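Local coordinates for probable glutathione S-transferase (Pseudomonas aeruginosa, PDB 6JWK), which is a zeta-class glutathione S-transferase family enzyme that works as a maleylpyruvate isomerase and may also act on maleylacetoacetate, at residues 65-70 with 96-101. Sequence-based numbering, arbitrary orientation.
Sequences QSLAII and LALLVA
Leu67 reaches across to Leu98 and Ala101, joining the two domains of the glutathione S-transferase fold: helix 66-76 belongs to the thioredoxin-like N-terminal domain and helix 87-103 to the helical C-terminal domain. Gln65 occupies the N-cap position of helix 66-76, and its O accepts the first-turn bond from Ile69 N at 2.9 Å. Its positive phi of 79° is an unusual conformation familiar at this position in relatives, where the Gln-Ser pair belongs to the glutathione site, as it probably does here. A long amide suits Gln65 because it extends to the dimer interface, where NE2 hydrogen-bonds Asp103 OD2 of the second subunit, while Ser66 begins the helix with a small polar side chain, its buried OG hydrogen-bonded to Arg14 NH1 of helix 10-22.

Leu67 then reaches from one helix to the other. With CG anti to the carbonyl carbon (chi1 -55°), the branched end extends toward helix 87-103, and CD1 leads. Leu67 CD1 lies 3.9 Å from Ala101 CB, where a side chain of one carbon leaves room for it. One turn earlier, Ala97 CB is a looser neighbour, 4.6 Å from Leu67 CD1. Leucine fits here because its side chain is long enough to span backbones that remain well apart, 8.2 Å from Leu67 CA to Ala101 CA. The contact is small, burying 123 Å² in total, and wholly apolar, but Leu67 also packs against Cys166 of helix 162-176 and Leu98 of the second subunit, so the domain seam merges with the dimer interface.

Farther along, Ile69 and Ile70 face helix 10-22. Across the seam, though the first bond of Leu98 does not aim at helix 66-76, its CD2 end comes nearer, meeting Leu67 CD1 aslant at 3.9 Å.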
loop_
_atom_site.group_PDB
_atom_site.type_symbol
_atom_site.label_atom_id
_atom_site.label_comp_id
_atom_site.label_asym_id
_atom_site.label_seq_id
_atom_site.Cartn_x
_atom_site.Cartn_y
_atom_site.Cartn_z
ATOM N N GLN B 65 1.119 -10.139 -0.410
ATOM C CA GLN B 65 0.762 -8.768 0.021
ATOM C C GLN B 65 0.389 -8.843 1.496
ATOM O O GLN B 65 -0.716 -9.267 1.856
ATOM C CB GLN B 65 -0.252 -8.077 -0.873
ATOM C CG GLN B 65 0.277 -7.775 -2.280
ATOM C CD GLN B 65 1.440 -6.810 -2.285
ATOM O OE1 GLN B 65 1.564 -5.928 -1.418
ATOM N NE2 GLN B 65 2.324 -6.986 -3.259
ATOM N N SER B 66 1.323 -8.384 2.325
ATOM C CA SER B 66 1.200 -8.367 3.801
ATOM C C SER B 66 -0.131 -7.739 4.231
ATOM O O SER B 66 -0.862 -8.346 5.106
ATOM C CB SER B 66 2.456 -7.695 4.377
ATOM O OG SER B 66 2.546 -6.336 3.996
ATOM N N LEU B 67 -0.552 -6.597 3.668
ATOM C CA LEU B 67 -1.850 -6.002 4.104
ATOM C C LEU B 67 -3.060 -6.805 3.588
ATOM O O LEU B 67 -4.065 -6.847 4.300
ATOM C CB LEU B 67 -2.007 -4.548 3.667
ATOM C CG LEU B 67 -0.908 -3.583 4.081
ATOM C CD1 LEU B 67 -1.485 -2.176 4.183
ATOM C CD2 LEU B 67 -0.208 -3.970 5.338
ATOM N N ALA B 68 -3.000 -7.460 2.422
ATOM C CA ALA B 68 -4.113 -8.349 2.007
ATOM C C ALA B 68 -4.171 -9.542 2.973
ATOM O O ALA B 68 -5.277 -10.007 3.323
ATOM C CB ALA B 68 -3.943 -8.770 0.560
ATOM N N ILE B 69 -3.016 -10.073 3.367
ATOM C CA ILE B 69 -2.972 -11.260 4.253
ATOM C C ILE B 69 -3.563 -10.823 5.596
ATOM O O ILE B 69 -4.343 -11.578 6.175
ATOM C CB ILE B 69 -1.554 -11.806 4.411
ATOM C CG1 ILE B 69 -1.079 -12.473 3.124
ATOM C CG2 ILE B 69 -1.493 -12.751 5.596
ATOM C CD1 ILE B 69 0.439 -12.470 2.946
ATOM N N ILE B 70 -3.184 -9.662 6.100
ATOM C CA ILE B 70 -3.718 -9.249 7.431
ATOM C C ILE B 70 -5.245 -9.165 7.349
ATOM O O ILE B 70 -5.963 -9.648 8.287
ATOM C CB ILE B 70 -3.042 -7.964 7.892
ATOM C CG1 ILE B 70 -1.621 -8.300 8.305
ATOM C CG2 ILE B 70 -3.831 -7.281 9.000
ATOM C CD1 ILE B 70 -0.802 -7.059 8.586
ATOM N N LEU B 96 -3.122 5.357 8.223
ATOM C CA LEU B 96 -1.791 5.278 8.869
ATOM C C LEU B 96 -1.040 4.045 8.367
ATOM O O LEU B 96 0.147 4.154 8.099
ATOM C CB LEU B 96 -1.980 5.284 10.387
ATOM C CG LEU B 96 -0.698 5.276 11.203
ATOM C CD1 LEU B 96 0.294 6.301 10.728
ATOM C CD2 LEU B 96 -1.057 5.515 12.657
ATOM N N ALA B 97 -1.694 2.902 8.281
ATOM C CA ALA B 97 -1.043 1.656 7.791
ATOM C C ALA B 97 -0.500 1.854 6.363
ATOM O O ALA B 97 0.624 1.401 6.097
ATOM C CB ALA B 97 -1.994 0.478 7.882
ATOM N N LEU B 98 -1.266 2.511 5.491
ATOM C CA LEU B 98 -0.942 2.703 4.055
ATOM C C LEU B 98 0.102 3.789 3.942
ATOM O O LEU B 98 0.952 3.654 3.059
ATOM C CB LEU B 98 -2.195 3.047 3.245
ATOM C CG LEU B 98 -3.124 1.854 3.115
ATOM C CD1 LEU B 98 -4.515 2.343 2.757
ATOM C CD2 LEU B 98 -2.594 0.862 2.076
ATOM N N LEU B 99 0.131 4.746 4.863
ATOM C CA LEU B 99 1.261 5.710 4.881
ATOM C C LEU B 99 2.591 4.972 5.004
ATOM O O LEU B 99 3.547 5.280 4.254
ATOM C CB LEU B 99 1.061 6.701 6.022
ATOM C CG LEU B 99 2.189 7.684 6.293
ATOM C CD1 LEU B 99 2.396 8.647 5.115
ATOM C CD2 LEU B 99 1.804 8.482 7.529
ATOM N N VAL B 100 2.698 4.061 5.959
ATOM C CA VAL B 100 3.910 3.223 6.121
ATOM C C VAL B 100 4.107 2.315 4.889
ATOM O O VAL B 100 5.211 2.336 4.316
ATOM C CB VAL B 100 3.809 2.399 7.404
ATOM C CG1 VAL B 100 5.014 1.490 7.536
ATOM C CG2 VAL B 100 3.672 3.374 8.584
ATOM N N ALA B 101 3.074 1.584 4.483
ATOM C CA ALA B 101 3.191 0.475 3.508
ATOM C C ALA B 101 3.358 1.003 2.073
ATOM O O ALA B 101 3.836 0.252 1.246
ATOM C CB ALA B 101 2.017 -0.473 3.667
#